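Local coordinates for protein GTP pyrophosphokinase YjbM (Bacillus subtilis, PDB 5DEC) that synthesises the alarmone (p)ppGpp by transferring pyrophosphate from ATP to GDP or GTP, working as an allosterically activated homotetramer, at residues Val90-Ile93 against Gln94-Lys97; Glu98-Phe101 against Ala102-Asp105; Met154-Trp157 against Ala158-His162; Ser184-Ala187 against Ser188-Asp191; Glu192-Ser195 against Glu196-Gly199. All coordinates share one frame; numbering follows the deposited sequence.

All five contacts are local, each joining successive turns of a helix or the helix to its exit. Interactions 1 and 2 share helix 90-102: the first packs one flank on the sheet, the second lets the helix run out into the loop before strand 107-113. Interactions 4 and 5 share helix 174-202, and with interaction 3, on helix 152-167, they touch the third subunit. Interactions 3 and 4 are mostly buried; 1, 2 and 5 also have surface sides. Aromatic packing marks interaction 3, a side-on salt bridge interaction 2, and mainly backbone bonds interactions 4 and 5. D92 of interaction 1 and R198 of interaction 5 tie helix 90-102 to helix 174-202 by a salt bridge.

Interaction 1. Residues Val90-Ile93 against Gln94-Lys97; sequences VDDI and QIVK
Residues V90-I93 and Q94-K97 meet as successive turns of helix 90-102, which lies against the mixed sheet, and their contact is mainly backbone bonding with aliphatic side chains laid over carbonyl oxygens. V96 N donates to D92 O at 3.0 Å, and K97 N to I93 O at 2.9 Å with an N-H...O angle of 169°. V90 O accepts I93 N and also a hydrogen bond from a water, which accepts a weak one from Q94 N. V96 sets CG2 3.3 Å from D92 O, beside its own backbone N, while I95 CG1 lies 3.6 Å from D91 O. Within the second turn K97 folds back at chi3 (51°), and this bend brings NZ to Q94 OE1 at 3.1 Å; Q94 NE2 bonds E98. An alanine in place of K97 has no amine to offer Q94 OE1, and the amide, left with its bond to E98, would probably be freer to turn. I93 and V96 both rest on I149 of strand 139-151, whereas D92 pairs with R198 of helix 174-202. The chemistry is thus divided: apolar branches seal the helix to the sheet, and polar ends link along the helix (K97, Q94, E98) and across to helix 174-202.

Interaction 2. Residues Glu98-Phe101 against Ala102-Asp105; sequences EMLF and ARKD
A102 N stands near the C-terminal end of helix 90-102, and it divides its N-H between two carbonyls: E98 O and M99 O, both 3.2 Å away, each in a weak bond bent to about 134°. The methyl of A102 rests 3.6 Å from E98 O. R103 N then turns to L100 O at 3.3 Å, a three-residue step in which the donor stands 70° above the carbonyl plane, as fits a helix end tightening before the chain leaves it. A water lies beside this exit, within reach of both L100 O and R103 O. The turn belongs to the connection from helix 90-102 to strand 107-113, outermost in this chain's mixed sheet, in the synthetase domain of the RelA/SpoT family. R103 lays CG 3.4 Å from M99 O, and its CD lies 4.3 Å from CD2 of L100. A bend at chi3 (71°) swings the guanidinium round to D105, gripped side-on: NE reaches OD1 at 2.9 Å and NH2 meets OD2 at 2.7 Å, the latter in the guanidinium plane. A leucine in place of R103 has no N-H for D105, whose carboxylate, left to K30, would probably be held less firmly. K104 N bonds Q135 of the second subunit. D105 OD2 also forms a salt bridge with K30, one of the residues that bind the allosteric activator.

Interaction 3. Residues Met154-Trp157 against Ala158-His162; sequences MNFW and ATIEH
W157 and E161, one turn apart on helix 152-167, form the tight part of this contact. E161 CB sits over one face of the six-membered ring, 4.0 Å from its centroid and 17° off the normal, a CH-pi contact. Beyond it the glutamate chain is extended, carrying OE1 to 3.1 Å from W157 CH2, with carboxylate and ring planes 59° apart. The carboxylate oxygen OE1 is held by K119 and S121, and W157 NE1 by the carbonyl of L180. F156 and I160 run alongside each other, CE1 to CG1 at 3.7 Å.

The looser, partly exposed flank is polar. N155 O accepts twice from T159, from OG1 at 2.8 Å and from N at 3.0 Å, the two donors approaching from opposite faces of the carbonyl plane. T159 OG1 stands beside its own backbone N (chi1 -62°), which turns the hydroxyl back to that oxygen. A water donates to T159 OG1 and takes a weak bond from N155 ND2, while N155 OD1 is bonded to R150.

N155 belongs to the allosteric activator site, and A158-H162 to the product site, so one helix serves both. W157 packs on A183 and S184 of helix 174-202, while F156 and I160 face L152 and Q88 of the third subunit.

Interaction 4. Residues Ser184-Ala187 against Ser188-Asp191; sequences SEAA and SRLD
R189 sends CG back beside its own backbone N (chi1 -77°) and then bends at chi3 (-73°), and the two turns fold its guanidinium over the preceding turn of helix 174-202. There E185 O lies 3.9 Å from the plane of the group, over its centre, so the carbonyl lies against the face of the guanidinium, not against its N-H groups. The same oxygen accepts a hydrogen bond from R189 N at 2.8 Å. NH2 passes 3.8 Å from A186 CA, and NH1 lies 4.1 Å from E185 CB. The carboxylate of E185 stays apart, its OE1 4.8 Å from R189 NH1; the opposite charges may attract at that range, but E185 OE2 is bonded to Q181.

The remaining bonds are regular helical ones, S188 N to S184 O, L190 N to A186 O and D191 N to A187 O, each 3.0 Å long. A186 packs against L190 of the third subunit, and L190 against its A186, a reciprocal helix contact. Toward helix 152-167, S184 touches W157, and D191 binds R124 and T151, joining the helix to the end of strand 139-151.

Interaction 5. Residues Glu192-Ser195 against Glu196-Gly199; sequences EEMS and EIRG
M194 and I197 project from the same flank of helix 174-202, where M194 SD comes within 4.2 Å of I197 CD1. I197 keeps CG1 beside its own backbone N (chi1 -66°), and that branch lies back over the preceding turn, 3.4 Å from E193 O. The same carbonyl accepts I197 N at 3.1 Å. E196 is folded in a related way: its CG rests 3.4 Å from E192 O, while the bend at chi2 (-68°) carries the carboxylate off along the surface. E193 and E196 hold their acids well apart, OE1 of the former 6.5 Å from OE2 of the latter. E193 is instead paired with R182 of the third subunit, and E196 has a long, weak ion pair with R179 of that subunit.

The helix is the long C-terminal one, which follows helix 152-167 in the chain, and here its bonding is that of a regular alpha-helix, each N-H reaching four residues back. R198 N bonds M194 O at 3.0 Å. G199 N bonds S195 O at 2.9 Å.

R198 sets its CG away from the backbone N (chi1 -178°) and stays extended as far as NE, a straight reach that puts NH1 into a salt bridge with D92 of helix 90-102. S195 turns OG back to D191 O, and its side chain touches V90. M194 meets F89 and, in the third subunit, I160.

Interaction 1. Residues Val90-Ile93 against Gln94-Lys97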
loop_
_atom_site.group_PDB
_atom_site.type_symbol
_atom_site.label_atom_id
_atom_site.label_comp_id
_atom_site.label_asym_id
_atom_site.label_seq_id
_atom_site.Cartn_x
_atom_site.Cartn_y
_atom_site.Cartn_z
ATOM N N VAL B 90 -27.171 5.866 6.795
ATOM C CA VAL B 90 -27.498 7.201 6.326
ATOM C C VAL B 90 -27.101 8.281 7.344
ATOM O O VAL B 90 -26.601 9.347 6.955
ATOM C CB VAL B 90 -29.006 7.311 5.995
ATOM C CG1 VAL B 90 -29.418 8.752 5.806
ATOM C CG2 VAL B 90 -29.329 6.497 4.754
ATOM N N ASP B 91 -27.287 8.004 8.639
ATOM C CA ASP B 91 -26.959 9.004 9.669
ATOM C C ASP B 91 -25.444 9.213 9.805
ATOM O O ASP B 91 -24.989 10.239 10.314
ATOM C CB ASP B 91 -27.559 8.615 11.015
ATOM C CG ASP B 91 -27.949 9.829 11.848
ATOM O OD1 ASP B 91 -27.051 10.455 12.456
ATOM O OD2 ASP B 91 -29.152 10.173 11.870
ATOM N N ASP B 92 -24.664 8.243 9.345
ATOM C CA ASP B 92 -23.218 8.409 9.328
ATOM C C ASP B 92 -22.803 9.544 8.414
ATOM O O ASP B 92 -21.752 10.144 8.616
ATOM C CB ASP B 92 -22.517 7.127 8.889
ATOM C CG ASP B 92 -22.586 6.050 9.933
ATOM O OD1 ASP B 92 -22.683 6.415 11.126
ATOM O OD2 ASP B 92 -22.522 4.850 9.565
ATOM N N ILE B 93 -23.615 9.829 7.401
ATOM C CA ILE B 93 -23.248 10.837 6.413
ATOM C C ILE B 93 -23.179 12.237 7.038
ATOM O O ILE B 93 -22.221 12.964 6.824
ATOM C CB ILE B 93 -24.215 10.811 5.229
ATOM C CG1 ILE B 93 -24.031 9.490 4.487
ATOM C CG2 ILE B 93 -23.947 11.966 4.268
ATOM C CD1 ILE B 93 -25.023 9.264 3.402
ATOM N N GLN B 94 -24.164 12.579 7.860
ATOM C CA GLN B 94 -24.173 13.869 8.532
ATOM C C GLN B 94 -22.974 13.980 9.473
ATOM O O GLN B 94 -22.389 15.049 9.604
ATOM C CB GLN B 94 -25.492 14.069 9.297
ATOM C CG GLN B 94 -25.620 15.427 9.984
ATOM C CD GLN B 94 -25.573 16.593 9.011
ATOM O OE1 GLN B 94 -26.004 16.483 7.861
ATOM N NE2 GLN B 94 -25.035 17.721 9.470
ATOM N N ILE B 95 -22.610 12.872 10.113
ATOM C CA ILE B 95 -21.466 12.851 11.010
ATOM C C ILE B 95 -20.168 13.130 10.253
ATOM O O ILE B 95 -19.379 13.976 10.668
ATOM C CB ILE B 95 -21.368 11.492 11.746
ATOM C CG1 ILE B 95 -22.538 11.350 12.732
ATOM C CG2 ILE B 95 -20.045 11.370 12.482
ATOM C CD1 ILE B 95 -22.615 10.009 13.410
ATOM N N VAL B 96 -19.984 12.481 9.106
ATOM C CA VAL B 96 -18.777 12.686 8.311
ATOM C C VAL B 96 -18.735 14.116 7.780
ATOM O O VAL B 96 -17.683 14.784 7.823
ATOM C CB VAL B 96 -18.678 11.676 7.131
ATOM C CG1 VAL B 96 -17.503 12.016 6.228
ATOM C CG2 VAL B 96 -18.556 10.248 7.657
ATOM N N LYS B 97 -19.874 14.591 7.301
ATOM C CA LYS B 97 -19.997 15.971 6.837
ATOM C C LYS B 97 -19.494 16.954 7.885
ATOM O O LYS B 97 -18.731 17.875 7.585
ATOM C CB LYS B 97 -21.452 16.306 6.519
ATOM C CG LYS B 97 -21.956 15.874 5.165
ATOM C CD LYS B 97 -23.451 16.183 5.032
ATOM C CE LYS B 97 -23.758 17.625 5.402
ATOM N NZ LYS B 97 -25.213 17.935 5.267
HETATM O O HOH W 1 -27.307 12.032 7.161
#

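Interaction 2. Residues Glu98-Phe101 against Ala102-Asp105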
loop_
_atom_site.group_PDB
_atom_site.type_symbol
_atom_site.label_atom_id
_atom_site.label_comp_id
_atom_site.label_asym_id
_atom_site.label_seq_id
_atom_site.Cartn_x
_atom_site.Cartn_y
_atom_site.Cartn_z
ATOM N N GLU B 98 -19.956 16.773 9.116
ATOM C CA GLU B 98 -19.572 17.677 10.189
ATOM C C GLU B 98 -18.104 17.567 10.524
ATOM O O GLU B 98 -17.461 18.579 10.823
ATOM C CB GLU B 98 -20.450 17.430 11.415
ATOM C CG GLU B 98 -21.838 17.973 11.170
ATOM C CD GLU B 98 -22.848 17.595 12.240
ATOM O OE1 GLU B 98 -22.499 16.813 13.154
ATOM O OE2 GLU B 98 -23.988 18.107 12.168
ATOM N N MET B 99 -17.556 16.356 10.469
ATOM C CA MET B 99 -16.122 16.213 10.635
ATOM C C MET B 99 -15.369 16.995 9.565
ATOM O O MET B 99 -14.391 17.687 9.875
ATOM C CB MET B 99 -15.699 14.727 10.577
ATOM C CG MET B 99 -16.102 13.960 11.820
ATOM S SD MET B 99 -15.498 12.262 11.821
ATOM C CE MET B 99 -16.370 11.553 10.443
ATOM N N LEU B 100 -15.813 16.895 8.312
ATOM C CA LEU B 100 -15.083 17.543 7.215
ATOM C C LEU B 100 -15.159 19.066 7.339
ATOM O O LEU B 100 -14.186 19.769 7.077
ATOM C CB LEU B 100 -15.623 17.102 5.851
ATOM C CG LEU B 100 -15.433 15.602 5.531
ATOM C CD1 LEU B 100 -16.006 15.255 4.185
ATOM C CD2 LEU B 100 -13.970 15.248 5.532
ATOM N N PHE B 101 -16.319 19.567 7.742
ATOM C CA PHE B 101 -16.486 21.007 7.905
ATOM C C PHE B 101 -15.585 21.576 9.007
ATOM O O PHE B 101 -15.194 22.743 8.954
ATOM C CB PHE B 101 -17.955 21.321 8.183
ATOM C CG PHE B 101 -18.781 21.473 6.929
ATOM C CD1 PHE B 101 -18.695 22.629 6.170
ATOM C CD2 PHE B 101 -19.633 20.477 6.514
ATOM C CE1 PHE B 101 -19.448 22.783 5.016
ATOM C CE2 PHE B 101 -20.393 20.622 5.361
ATOM C CZ PHE B 101 -20.298 21.775 4.612
ATOM N N ALA B 102 -15.227 20.745 9.981
ATOM C CA ALA B 102 -14.395 21.174 11.111
ATOM C C ALA B 102 -12.887 21.074 10.862
ATOM O O ALA B 102 -12.091 21.615 11.627
ATOM C CB ALA B 102 -14.755 20.362 12.347
ATOM N N ARG B 103 -12.480 20.371 9.811
ATOM C CA ARG B 103 -11.053 20.192 9.588
ATOM C C ARG B 103 -10.399 21.512 9.175
ATOM O O ARG B 103 -10.962 22.292 8.407
ATOM C CB ARG B 103 -10.805 19.110 8.524
ATOM C CG ARG B 103 -11.107 17.684 8.997
ATOM C CD ARG B 103 -10.732 16.669 7.912
ATOM N NE ARG B 103 -9.281 16.555 7.773
ATOM C CZ ARG B 103 -8.557 15.602 8.346
ATOM N NH1 ARG B 103 -9.150 14.666 9.074
ATOM N NH2 ARG B 103 -7.247 15.559 8.151
ATOM N N LYS B 104 -9.193 21.746 9.674
ATOM C CA LYS B 104 -8.484 22.968 9.348
ATOM C C LYS B 104 -7.374 22.751 8.322
ATOM O O LYS B 104 -6.660 23.690 8.002
ATOM C CB LYS B 104 -7.899 23.605 10.610
ATOM C CG LYS B 104 -8.951 24.099 11.603
ATOM C CD LYS B 104 -8.310 25.044 12.612
ATOM C CE LYS B 104 -9.345 25.845 13.378
ATOM N NZ LYS B 104 -10.247 24.967 14.161
ATOM N N ASP B 105 -7.234 21.536 7.790
ATOM C CA ASP B 105 -6.180 21.297 6.800
ATOM C C ASP B 105 -6.687 21.461 5.366
ATOM O O ASP B 105 -5.963 21.198 4.405
ATOM C CB ASP B 105 -5.518 19.921 6.990
ATOM C CG ASP B 105 -6.506 18.768 7.047
ATOM O OD1 ASP B 105 -7.724 18.986 7.240
ATOM O OD2 ASP B 105 -6.034 17.618 6.915
HETATM O O HOH W 2 -13.076 22.282 6.430
#

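Interaction 3. Residues Met154-Trp157 against Ala158-His162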
loop_
_atom_site.group_PDB
_atom_site.type_symbol
_atom_site.label_atom_id
_atom_site.label_comp_id
_atom_site.label_asym_id
_atom_site.label_seq_id
_atom_site.Cartn_x
_atom_site.Cartn_y
_atom_site.Cartn_z
ATOM N N MET B 154 -26.121 3.129 -1.768
ATOM C CA MET B 154 -26.032 4.239 -2.729
ATOM C C MET B 154 -24.840 4.067 -3.666
ATOM O O MET B 154 -24.927 4.318 -4.868
ATOM C CB MET B 154 -25.866 5.572 -1.989
ATOM C CG MET B 154 -27.065 6.011 -1.189
ATOM S SD MET B 154 -26.642 7.269 0.045
ATOM C CE MET B 154 -25.843 8.517 -0.847
ATOM N N ASN B 155 -23.696 3.719 -3.096
ATOM C CA ASN B 155 -22.495 3.583 -3.900
ATOM C C ASN B 155 -22.653 2.426 -4.889
ATOM O O ASN B 155 -22.247 2.511 -6.051
ATOM C CB ASN B 155 -21.261 3.359 -3.014
ATOM C CG ASN B 155 -19.975 3.299 -3.822
ATOM O OD1 ASN B 155 -19.668 4.226 -4.564
ATOM N ND2 ASN B 155 -19.202 2.238 -3.645
ATOM N N PHE B 156 -23.241 1.341 -4.409
ATOM C CA PHE B 156 -23.485 0.183 -5.277
ATOM C C PHE B 156 -24.371 0.580 -6.465
ATOM O O PHE B 156 -24.024 0.338 -7.634
ATOM C CB PHE B 156 -24.115 -0.949 -4.457
ATOM C CG PHE B 156 -24.474 -2.165 -5.258
ATOM C CD1 PHE B 156 -23.757 -2.516 -6.396
ATOM C CD2 PHE B 156 -25.501 -2.985 -4.843
ATOM C CE1 PHE B 156 -24.103 -3.639 -7.131
ATOM C CE2 PHE B 156 -25.841 -4.129 -5.570
ATOM C CZ PHE B 156 -25.132 -4.458 -6.692
ATOM N N TRP B 157 -25.509 1.186 -6.163
ATOM C CA TRP B 157 -26.428 1.615 -7.238
ATOM C C TRP B 157 -25.751 2.578 -8.216
ATOM O O TRP B 157 -25.872 2.422 -9.442
ATOM C CB TRP B 157 -27.698 2.255 -6.666
ATOM C CG TRP B 157 -28.645 2.583 -7.757
ATOM C CD1 TRP B 157 -29.594 1.760 -8.276
ATOM C CD2 TRP B 157 -28.681 3.798 -8.529
ATOM N NE1 TRP B 157 -30.259 2.401 -9.311
ATOM C CE2 TRP B 157 -29.718 3.627 -9.486
ATOM C CE3 TRP B 157 -27.976 4.990 -8.485
ATOM C CZ2 TRP B 157 -30.035 4.651 -10.388
ATOM C CZ3 TRP B 157 -28.280 5.976 -9.385
ATOM C CH2 TRP B 157 -29.323 5.811 -10.322
ATOM N N ALA B 158 -25.043 3.580 -7.695
ATOM C CA ALA B 158 -24.408 4.571 -8.568
ATOM C C ALA B 158 -23.351 3.959 -9.471
ATOM O O ALA B 158 -23.139 4.413 -10.612
ATOM C CB ALA B 158 -23.805 5.710 -7.740
ATOM N N THR B 159 -22.657 2.951 -8.958
ATOM C CA THR B 159 -21.628 2.260 -9.729
ATOM C C THR B 159 -22.247 1.519 -10.908
ATOM O O THR B 159 -21.698 1.521 -12.027
ATOM C CB THR B 159 -20.827 1.290 -8.829
ATOM O OG1 THR B 159 -20.159 2.052 -7.812
ATOM C CG2 THR B 159 -19.804 0.486 -9.639
ATOM N N ILE B 160 -23.389 0.875 -10.661
ATOM C CA ILE B 160 -24.106 0.177 -11.726
ATOM C C ILE B 160 -24.629 1.160 -12.756
ATOM O O ILE B 160 -24.493 0.944 -13.970
ATOM C CB ILE B 160 -25.301 -0.633 -11.175
ATOM C CG1 ILE B 160 -24.834 -1.744 -10.229
ATOM C CG2 ILE B 160 -26.101 -1.246 -12.321
ATOM C CD1 ILE B 160 -23.910 -2.744 -10.873
ATOM N N GLU B 161 -25.236 2.249 -12.288
ATOM C CA GLU B 161 -25.722 3.258 -13.221
ATOM C C GLU B 161 -24.600 3.826 -14.096
ATOM O O GLU B 161 -24.790 4.091 -15.298
ATOM C CB GLU B 161 -26.405 4.417 -12.488
ATOM C CG GLU B 161 -26.768 5.524 -13.477
ATOM C CD GLU B 161 -27.159 6.817 -12.813
ATOM O OE1 GLU B 161 -28.334 7.220 -12.931
ATOM O OE2 GLU B 161 -26.286 7.420 -12.152
ATOM N N HIS B 162 -23.439 4.050 -13.490
ATOM C CA HIS B 162 -22.315 4.619 -14.230
ATOM C C HIS B 162 -21.881 3.658 -15.327
ATOM O O HIS B 162 -21.690 4.062 -16.478
ATOM C CB HIS B 162 -21.121 4.927 -13.302
ATOM C CG HIS B 162 -19.973 5.571 -14.017
ATOM N ND1 HIS B 162 -19.958 6.912 -14.345
ATOM C CD2 HIS B 162 -18.831 5.051 -14.530
ATOM C CE1 HIS B 162 -18.843 7.197 -14.992
ATOM N NE2 HIS B 162 -18.146 6.080 -15.128
HETATM O O HOH W 3 -18.035 0.512 -6.211
#

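Interaction 4. Residues Ser184-Ala187 against Ser188-Asp191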
loop_
_atom_site.group_PDB
_atom_site.type_symbol
_atom_site.label_atom_id
_atom_site.label_comp_id
_atom_site.label_asym_id
_atom_site.label_seq_id
_atom_site.Cartn_x
_atom_site.Cartn_y
_atom_site.Cartn_z
ATOM N N SER B 184 -32.907 1.542 -7.593
ATOM C CA SER B 184 -32.604 2.684 -6.721
ATOM C C SER B 184 -33.570 2.771 -5.549
ATOM O O SER B 184 -33.184 3.126 -4.433
ATOM C CB SER B 184 -32.599 4.014 -7.495
ATOM O OG SER B 184 -33.893 4.547 -7.683
ATOM N N GLU B 185 -34.837 2.463 -5.803
ATOM C CA GLU B 185 -35.826 2.438 -4.727
ATOM C C GLU B 185 -35.544 1.298 -3.756
ATOM O O GLU B 185 -35.679 1.458 -2.549
ATOM C CB GLU B 185 -37.249 2.301 -5.314
ATOM C CG GLU B 185 -37.716 3.602 -5.981
ATOM C CD GLU B 185 -38.804 3.399 -7.030
ATOM O OE1 GLU B 185 -39.327 2.269 -7.156
ATOM O OE2 GLU B 185 -39.116 4.373 -7.749
ATOM N N ALA B 186 -35.162 0.140 -4.285
ATOM C CA ALA B 186 -34.806 -0.987 -3.450
ATOM C C ALA B 186 -33.587 -0.664 -2.571
ATOM O O ALA B 186 -33.561 -1.030 -1.388
ATOM C CB ALA B 186 -34.550 -2.228 -4.310
ATOM N N ALA B 187 -32.576 0.006 -3.138
ATOM C CA ALA B 187 -31.415 0.430 -2.344
ATOM C C ALA B 187 -31.834 1.423 -1.253
ATOM O O ALA B 187 -31.349 1.377 -0.130
ATOM C CB ALA B 187 -30.331 1.062 -3.244
ATOM N N SER B 188 -32.706 2.355 -1.618
ATOM C CA SER B 188 -33.240 3.312 -0.661
ATOM C C SER B 188 -34.006 2.614 0.475
ATOM O O SER B 188 -33.846 2.960 1.660
ATOM C CB SER B 188 -34.153 4.317 -1.373
ATOM O OG SER B 188 -34.671 5.249 -0.446
ATOM N N ARG B 189 -34.814 1.611 0.135
ATOM C CA ARG B 189 -35.523 0.905 1.194
ATOM C C ARG B 189 -34.591 0.129 2.108
ATOM O O ARG B 189 -34.830 0.048 3.303
ATOM C CB ARG B 189 -36.564 -0.069 0.638
ATOM C CG ARG B 189 -37.839 0.631 0.168
ATOM C CD ARG B 189 -38.899 -0.400 -0.187
ATOM N NE ARG B 189 -38.576 -1.085 -1.431
ATOM C CZ ARG B 189 -38.991 -0.716 -2.637
ATOM N NH1 ARG B 189 -39.778 0.340 -2.786
ATOM N NH2 ARG B 189 -38.621 -1.427 -3.694
ATOM N N LEU B 190 -33.535 -0.446 1.546
ATOM C CA LEU B 190 -32.551 -1.126 2.370
ATOM C C LEU B 190 -31.933 -0.147 3.357
ATOM O O LEU B 190 -31.794 -0.472 4.534
ATOM C CB LEU B 190 -31.473 -1.786 1.496
ATOM C CG LEU B 190 -30.262 -2.386 2.218
ATOM C CD1 LEU B 190 -30.719 -3.416 3.240
ATOM C CD2 LEU B 190 -29.309 -3.008 1.214
ATOM N N ASP B 191 -31.566 1.045 2.888
ATOM C CA ASP B 191 -30.975 2.042 3.781
ATOM C C ASP B 191 -31.961 2.438 4.888
ATOM O O ASP B 191 -31.558 2.624 6.029
ATOM C CB ASP B 191 -30.519 3.281 3.001
ATOM C CG ASP B 191 -29.098 3.124 2.441
ATOM O OD1 ASP B 191 -28.331 2.273 2.961
ATOM O OD2 ASP B 191 -28.762 3.829 1.457
#

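Interaction 5. Residues Glu192-Ser195 against Glu196-Gly199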
loop_
_atom_site.group_PDB
_atom_site.type_symbol
_atom_site.label_atom_id
_atom_site.label_comp_id
_atom_site.label_asym_id
_atom_site.label_seq_id
_atom_site.Cartn_x
_atom_site.Cartn_y
_atom_site.Cartn_z
ATOM N N GLU B 192 -33.249 2.539 4.554
ATOM C CA GLU B 192 -34.269 2.872 5.550
ATOM C C GLU B 192 -34.354 1.812 6.646
ATOM O O GLU B 192 -34.395 2.141 7.827
ATOM C CB GLU B 192 -35.650 3.034 4.898
ATOM C CG GLU B 192 -35.787 4.233 3.978
ATOM C CD GLU B 192 -37.098 4.217 3.171
ATOM O OE1 GLU B 192 -38.004 3.414 3.494
ATOM O OE2 GLU B 192 -37.218 5.003 2.207
ATOM N N GLU B 193 -34.357 0.539 6.251
ATOM C CA GLU B 193 -34.418 -0.558 7.211
ATOM C C GLU B 193 -33.166 -0.566 8.081
ATOM O O GLU B 193 -33.227 -0.843 9.271
ATOM C CB GLU B 193 -34.551 -1.917 6.501
ATOM C CG GLU B 193 -35.824 -2.105 5.699
ATOM C CD GLU B 193 -37.092 -1.837 6.514
ATOM O OE1 GLU B 193 -37.134 -2.163 7.724
ATOM O OE2 GLU B 193 -38.055 -1.309 5.924
ATOM N N MET B 194 -32.025 -0.264 7.475
ATOM C CA MET B 194 -30.776 -0.166 8.215
ATOM C C MET B 194 -30.852 0.971 9.228
ATOM O O MET B 194 -30.427 0.821 10.382
ATOM C CB MET B 194 -29.589 0.055 7.257
ATOM C CG MET B 194 -29.178 -1.196 6.473
ATOM S SD MET B 194 -28.778 -2.607 7.517
ATOM C CE MET B 194 -28.241 -3.828 6.328
ATOM N N SER B 195 -31.437 2.089 8.812
ATOM C CA SER B 195 -31.567 3.241 9.699
ATOM C C SER B 195 -32.406 2.899 10.933
ATOM O O SER B 195 -32.074 3.322 12.049
ATOM C CB SER B 195 -32.188 4.426 8.964
ATOM O OG SER B 195 -31.231 5.035 8.117
ATOM N N GLU B 196 -33.472 2.126 10.727
ATOM C CA GLU B 196 -34.349 1.696 11.822
ATOM C C GLU B 196 -33.598 0.797 12.801
ATOM O O GLU B 196 -33.778 0.898 14.014
ATOM C CB GLU B 196 -35.564 0.928 11.288
ATOM C CG GLU B 196 -36.557 1.710 10.451
ATOM C CD GLU B 196 -37.331 2.756 11.239
ATOM O OE1 GLU B 196 -37.291 2.726 12.490
ATOM O OE2 GLU B 196 -38.022 3.580 10.597
ATOM N N ILE B 197 -32.773 -0.101 12.271
ATOM C CA ILE B 197 -31.927 -0.932 13.129
ATOM C C ILE B 197 -31.015 -0.075 13.994
ATOM O O ILE B 197 -30.960 -0.259 15.210
ATOM C CB ILE B 197 -31.038 -1.911 12.325
ATOM C CG1 ILE B 197 -31.885 -2.954 11.593
ATOM C CG2 ILE B 197 -30.055 -2.608 13.244
ATOM C CD1 ILE B 197 -31.055 -3.950 10.829
ATOM N N ARG B 198 -30.329 0.881 13.368
ATOM C CA ARG B 198 -29.399 1.755 14.084
ATOM C C ARG B 198 -30.101 2.572 15.166
ATOM O O ARG B 198 -29.615 2.677 16.289
ATOM C CB ARG B 198 -28.691 2.702 13.101
ATOM C CG ARG B 198 -27.661 3.639 13.747
ATOM C CD ARG B 198 -27.357 4.830 12.834
ATOM N NE ARG B 198 -26.406 5.786 13.405
ATOM C CZ ARG B 198 -25.083 5.737 13.271
ATOM N NH1 ARG B 198 -24.516 4.780 12.557
ATOM N NH2 ARG B 198 -24.330 6.670 13.840
ATOM N N GLY B 199 -31.249 3.144 14.824
ATOM C CA GLY B 199 -31.978 3.994 15.745
ATOM C C GLY B 199 -32.478 3.215 16.946
ATOM O O GLY B 199 -32.521 3.713 18.072
#